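Local coordinates for oligopeptide-binding protein oppA (Lactococcus lactis, PDB 3DRF) that captures oligopeptides in a voluminous cavity and delivers them to the OppABCDF ABC transporter, through which the bacterium takes them up, at residues A[243-255]-A[558-570]. Sequence-based numbering, arbitrary orientation.
Sequences YWGEKPKLNSITY and DYGAMNTWSEIGV
Tyr243 meets Asn563 through a shared water: the phenol OH and the amide OD1 are 4.1 Å apart, and water 1 bridges them while accepting from the backbone N of Glu246. With CG anti to the backbone N (chi1 -178°), the tyrosine ring has Gly245 N above its rim and reaches this water with its hydroxyl. The direct polar link comes next, where Ser566 OG donates to Glu246 O at 2.7 Å; the hydroxyl approaches from above the carbonyl plane, 38° out of it. Beyond it, water 2 donates to both Lys247 O and Ser566 O, and Pro248 and Ser566 bring their CA atoms within 3.8 Å, the nearest such pair of the two segments. The aliphatic chain of Lys249 then runs past the end of helix 564-567, its CD 3.6 Å from Glu567 O. Water 3 ties Leu250 N to Trp565 O in the helix and Ile568 O just past it. Leu250 sets CG 3.5 Å from Ile568 O and turns CD1 to Ile568 CG2, while CD2 lies 4.1 Å from Gly569 CA. On the strand, Ile253 puts CD1 3.7 Å from Trp565 CE3, the two side chains crossing at about a right angle, and Phe224 touches both. Tyr255 CE2 touches Trp565 CH2 more loosely. The last modelled helix and the residues after it thus pack, partly through water, against mixed-sheet strand 252-258 and its lead-in loop in this Venus-flytrap, family 5 solute-binding protein.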
loop_
_atom_site.group_PDB
_atom_site.type_symbol
_atom_site.label_atom_id
_atom_site.label_comp_id
_atom_site.label_asym_id
_atom_site.label_seq_id
_atom_site.Cartn_x
_atom_site.Cartn_y
_atom_site.Cartn_z
ATOM N N TYR A 243 -22.462 5.915 -16.303
ATOM C CA TYR A 243 -21.089 5.490 -16.700
ATOM C C TYR A 243 -20.923 5.652 -18.194
ATOM O O TYR A 243 -21.759 5.293 -18.946
ATOM C CB TYR A 243 -20.901 4.001 -16.333
ATOM C CG TYR A 243 -19.511 3.450 -16.640
ATOM C CD1 TYR A 243 -18.349 4.023 -16.067
ATOM C CD2 TYR A 243 -19.358 2.366 -17.501
ATOM C CE1 TYR A 243 -17.100 3.535 -16.377
ATOM C CE2 TYR A 243 -18.087 1.879 -17.817
ATOM C CZ TYR A 243 -16.984 2.470 -17.255
ATOM O OH TYR A 243 -15.726 1.969 -17.573
ATOM N N TRP A 244 -19.781 6.171 -18.594
ATOM C CA TRP A 244 -19.487 6.532 -19.982
ATOM C C TRP A 244 -19.134 5.330 -20.854
ATOM O O TRP A 244 -19.163 5.398 -22.016
ATOM C CB TRP A 244 -18.321 7.569 -19.993
ATOM C CG TRP A 244 -17.053 7.025 -19.299
ATOM C CD1 TRP A 244 -16.740 7.163 -18.013
ATOM C CD2 TRP A 244 -16.061 6.148 -19.869
ATOM N NE1 TRP A 244 -15.610 6.466 -17.725
ATOM C CE2 TRP A 244 -15.176 5.818 -18.849
ATOM C CE3 TRP A 244 -15.834 5.627 -21.159
ATOM C CZ2 TRP A 244 -14.074 5.005 -19.051
ATOM C CZ3 TRP A 244 -14.754 4.782 -21.353
ATOM C CH2 TRP A 244 -13.885 4.482 -20.306
ATOM N N GLY A 245 -18.739 4.257 -20.220
ATOM C CA GLY A 245 -18.072 3.163 -20.892
ATOM C C GLY A 245 -18.951 1.983 -21.149
ATOM O O GLY A 245 -20.106 2.086 -21.315
ATOM N N GLU A 246 -18.303 0.843 -21.225
ATOM C CA GLU A 246 -18.989 -0.396 -21.543
ATOM C C GLU A 246 -19.978 -0.697 -20.404
ATOM O O GLU A 246 -19.608 -0.745 -19.288
ATOM C CB GLU A 246 -17.951 -1.529 -21.683
ATOM C CG GLU A 246 -16.986 -1.344 -22.855
ATOM C CD GLU A 246 -17.688 -1.431 -24.195
ATOM O OE1 GLU A 246 -18.438 -2.397 -24.361
ATOM O OE2 GLU A 246 -17.491 -0.529 -25.037
ATOM N N LYS A 247 -21.225 -0.878 -20.718
ATOM C CA LYS A 247 -22.189 -1.183 -19.698
ATOM C C LYS A 247 -22.071 -2.618 -19.207
ATOM O O LYS A 247 -21.892 -3.484 -19.981
ATOM C CB LYS A 247 -23.585 -0.954 -20.235
ATOM C CG LYS A 247 -23.737 0.456 -20.781
ATOM C CD LYS A 247 -23.713 1.443 -19.625
ATOM C CE LYS A 247 -23.855 2.911 -19.997
ATOM N NZ LYS A 247 -24.650 3.702 -18.967
ATOM N N PRO A 248 -22.172 -2.845 -17.911
ATOM C CA PRO A 248 -21.975 -4.189 -17.393
ATOM C C PRO A 248 -23.060 -5.174 -17.813
ATOM O O PRO A 248 -24.168 -4.835 -18.083
ATOM C CB PRO A 248 -21.992 -4.000 -15.865
ATOM C CG PRO A 248 -22.507 -2.695 -15.630
ATOM C CD PRO A 248 -22.344 -1.861 -16.818
ATOM N N LYS A 249 -22.641 -6.428 -17.835
ATOM C CA LYS A 249 -23.530 -7.561 -18.121
ATOM C C LYS A 249 -24.355 -7.889 -16.873
ATOM O O LYS A 249 -25.505 -8.275 -16.995
ATOM C CB LYS A 249 -22.668 -8.756 -18.545
ATOM C CG LYS A 249 -21.901 -8.582 -19.898
ATOM C CD LYS A 249 -21.108 -9.903 -20.279
ATOM C CE LYS A 249 -20.215 -9.726 -21.489
ATOM N NZ LYS A 249 -21.010 -9.687 -22.721
ATOM N N LEU A 250 -23.810 -7.740 -15.688
ATOM C CA LEU A 250 -24.459 -8.117 -14.436
ATOM C C LEU A 250 -25.558 -7.169 -13.986
ATOM O O LEU A 250 -25.515 -6.032 -14.323
ATOM C CB LEU A 250 -23.466 -8.253 -13.275
ATOM C CG LEU A 250 -22.376 -9.329 -13.406
ATOM C CD1 LEU A 250 -21.209 -9.044 -12.447
ATOM C CD2 LEU A 250 -22.902 -10.756 -13.099
ATOM N N ASN A 251 -26.550 -7.727 -13.309
ATOM C CA ASN A 251 -27.546 -6.964 -12.580
ATOM C C ASN A 251 -27.040 -6.423 -11.255
ATOM O O ASN A 251 -27.406 -5.346 -10.905
ATOM C CB ASN A 251 -28.806 -7.830 -12.369
ATOM C CG ASN A 251 -29.941 -7.077 -11.693
ATOM O OD1 ASN A 251 -30.464 -6.143 -12.223
ATOM N ND2 ASN A 251 -30.250 -7.474 -10.523
ATOM N N SER A 252 -26.236 -7.182 -10.511
ATOM C CA SER A 252 -25.740 -6.671 -9.230
ATOM C C SER A 252 -24.473 -7.412 -8.849
ATOM O O SER A 252 -24.190 -8.445 -9.371
ATOM C CB SER A 252 -26.778 -6.805 -8.126
ATOM O OG SER A 252 -26.872 -8.142 -7.667
ATOM N N ILE A 253 -23.746 -6.820 -7.921
ATOM C CA ILE A 253 -22.626 -7.449 -7.230
ATOM C C ILE A 253 -22.711 -7.172 -5.747
ATOM O O ILE A 253 -22.845 -6.044 -5.400
ATOM C CB ILE A 253 -21.233 -6.905 -7.731
ATOM C CG1 ILE A 253 -21.061 -7.085 -9.233
ATOM C CG2 ILE A 253 -20.059 -7.609 -6.925
ATOM C CD1 ILE A 253 -19.915 -6.222 -9.883
ATOM N N THR A 254 -22.611 -8.182 -4.898
ATOM C CA THR A 254 -22.477 -7.954 -3.468
ATOM C C THR A 254 -20.988 -8.201 -3.142
ATOM O O THR A 254 -20.344 -9.093 -3.681
ATOM C CB THR A 254 -23.423 -8.857 -2.667
ATOM O OG1 THR A 254 -23.079 -10.229 -2.915
ATOM C CG2 THR A 254 -24.845 -8.561 -3.098
ATOM N N TYR A 255 -20.439 -7.365 -2.296
ATOM C CA TYR A 255 -19.016 -7.473 -1.941
ATOM C C TYR A 255 -18.934 -7.393 -0.420
ATOM O O TYR A 255 -19.344 -6.418 0.133
ATOM C CB TYR A 255 -18.198 -6.358 -2.626
ATOM C CG TYR A 255 -16.775 -6.736 -3.067
ATOM C CD1 TYR A 255 -15.960 -7.520 -2.299
ATOM C CD2 TYR A 255 -16.282 -6.299 -4.244
ATOM C CE1 TYR A 255 -14.680 -7.834 -2.702
ATOM C CE2 TYR A 255 -15.007 -6.621 -4.657
ATOM C CZ TYR A 255 -14.226 -7.398 -3.878
ATOM O OH TYR A 255 -12.981 -7.755 -4.303
ATOM N N ASP A 558 -5.099 -10.834 -14.992
ATOM C CA ASP A 558 -4.132 -10.327 -15.945
ATOM C C ASP A 558 -3.986 -8.814 -15.766
ATOM O O ASP A 558 -4.972 -8.116 -15.659
ATOM C CB ASP A 558 -4.602 -10.582 -17.368
ATOM C CG ASP A 558 -4.699 -12.085 -17.736
ATOM O OD1 ASP A 558 -4.329 -12.969 -17.009
ATOM O OD2 ASP A 558 -5.215 -12.357 -18.800
ATOM N N TYR A 559 -2.749 -8.330 -15.761
ATOM C CA TYR A 559 -2.524 -6.916 -15.691
ATOM C C TYR A 559 -2.826 -6.317 -17.053
ATOM O O TYR A 559 -2.691 -6.972 -18.053
ATOM C CB TYR A 559 -1.088 -6.607 -15.195
ATOM C CG TYR A 559 -0.814 -7.007 -13.740
ATOM C CD1 TYR A 559 -1.509 -6.424 -12.720
ATOM C CD2 TYR A 559 0.134 -7.991 -13.415
ATOM C CE1 TYR A 559 -1.277 -6.782 -11.389
ATOM C CE2 TYR A 559 0.372 -8.345 -12.096
ATOM C CZ TYR A 559 -0.351 -7.731 -11.089
ATOM O OH TYR A 559 -0.167 -8.024 -9.756
ATOM N N GLY A 560 -3.272 -5.100 -17.050
ATOM C CA GLY A 560 -3.713 -4.557 -18.331
ATOM C C GLY A 560 -5.197 -4.792 -18.752
ATOM O O GLY A 560 -5.654 -4.265 -19.730
ATOM N N ALA A 561 -5.932 -5.577 -17.967
ATOM C CA ALA A 561 -7.365 -5.712 -18.204
ATOM C C ALA A 561 -8.086 -4.510 -17.616
ATOM O O ALA A 561 -8.043 -4.298 -16.449
ATOM C CB ALA A 561 -7.855 -7.020 -17.539
ATOM N N MET A 562 -8.710 -3.735 -18.474
ATOM C CA MET A 562 -9.303 -2.446 -18.043
ATOM C C MET A 562 -10.828 -2.440 -17.830
ATOM O O MET A 562 -11.351 -1.514 -17.343
ATOM C CB MET A 562 -8.948 -1.319 -19.038
ATOM C CG MET A 562 -7.446 -1.042 -19.162
ATOM S SD MET A 562 -6.837 -0.345 -17.583
ATOM C CE MET A 562 -5.669 -1.654 -17.061
ATOM N N ASN A 563 -11.494 -3.505 -18.223
ATOM C CA ASN A 563 -12.965 -3.550 -18.225
ATOM C C ASN A 563 -13.542 -4.780 -17.589
ATOM O O ASN A 563 -14.620 -5.185 -17.911
ATOM C CB ASN A 563 -13.456 -3.475 -19.646
ATOM C CG ASN A 563 -13.587 -2.100 -20.113
ATOM O OD1 ASN A 563 -14.350 -1.339 -19.583
ATOM N ND2 ASN A 563 -12.833 -1.766 -21.108
ATOM N N THR A 564 -12.797 -5.366 -16.688
ATOM C CA THR A 564 -13.238 -6.589 -16.027
ATOM C C THR A 564 -14.671 -6.483 -15.459
ATOM O O THR A 564 -15.431 -7.362 -15.630
ATOM C CB THR A 564 -12.266 -7.001 -14.950
ATOM O OG1 THR A 564 -10.985 -7.191 -15.565
ATOM C CG2 THR A 564 -12.669 -8.357 -14.354
ATOM N N TRP A 565 -14.984 -5.430 -14.720
ATOM C CA TRP A 565 -16.315 -5.349 -14.079
ATOM C C TRP A 565 -17.468 -5.237 -15.079
ATOM O O TRP A 565 -18.537 -5.587 -14.784
ATOM C CB TRP A 565 -16.368 -4.192 -13.054
ATOM C CG TRP A 565 -15.398 -4.465 -11.915
ATOM C CD1 TRP A 565 -14.245 -3.776 -11.621
ATOM C CD2 TRP A 565 -15.458 -5.537 -10.991
ATOM N NE1 TRP A 565 -13.640 -4.325 -10.562
ATOM C CE2 TRP A 565 -14.330 -5.431 -10.157
ATOM C CE3 TRP A 565 -16.373 -6.573 -10.751
ATOM C CZ2 TRP A 565 -14.101 -6.319 -9.126
ATOM C CZ3 TRP A 565 -16.140 -7.438 -9.722
ATOM C CH2 TRP A 565 -15.031 -7.298 -8.913
ATOM N N SER A 566 -17.210 -4.740 -16.264
ATOM C CA SER A 566 -18.207 -4.738 -17.342
ATOM C C SER A 566 -18.262 -6.034 -18.138
ATOM O O SER A 566 -19.256 -6.298 -18.797
ATOM C CB SER A 566 -17.943 -3.584 -18.297
ATOM O OG SER A 566 -18.151 -2.358 -17.645
ATOM N N GLU A 567 -17.198 -6.811 -18.093
ATOM C CA GLU A 567 -17.098 -8.072 -18.829
ATOM C C GLU A 567 -17.564 -9.295 -18.064
ATOM O O GLU A 567 -17.944 -10.248 -18.670
ATOM C CB GLU A 567 -15.667 -8.298 -19.335
ATOM C CG GLU A 567 -15.283 -7.351 -20.432
ATOM C CD GLU A 567 -13.791 -7.298 -20.680
ATOM O OE1 GLU A 567 -13.054 -7.857 -19.840
ATOM O OE2 GLU A 567 -13.393 -6.631 -21.668
ATOM N N ILE A 568 -17.520 -9.272 -16.747
ATOM C CA ILE A 568 -17.884 -10.437 -15.986
ATOM C C ILE A 568 -19.394 -10.691 -16.130
ATOM O O ILE A 568 -20.218 -9.806 -16.110
ATOM C CB ILE A 568 -17.525 -10.303 -14.506
ATOM C CG1 ILE A 568 -16.024 -10.339 -14.256
ATOM C CG2 ILE A 568 -18.213 -11.406 -13.696
ATOM C CD1 ILE A 568 -15.663 -9.912 -12.844
ATOM N N GLY A 569 -19.697 -11.964 -16.253
ATOM C CA GLY A 569 -21.049 -12.451 -16.291
ATOM C C GLY A 569 -21.133 -13.845 -15.745
ATOM O O GLY A 569 -20.149 -14.384 -15.277
ATOM N N VAL A 570 -22.359 -14.348 -15.629
ATOM C CA VAL A 570 -22.592 -15.709 -15.174
ATOM C C VAL A 570 -23.070 -16.562 -16.342
ATOM O O VAL A 570 -22.735 -17.741 -16.446
ATOM C CB VAL A 570 -23.647 -15.752 -14.072
ATOM C CG1 VAL A 570 -23.127 -15.078 -12.806
ATOM C CG2 VAL A 570 -24.927 -15.100 -14.550
HETATM O O HOH W 1 -15.412 1.006 -20.244
HETATM O O HOH W 2 -20.291 -5.458 -21.213
HETATM O O HOH W 3 -20.692 -7.165 -15.722
#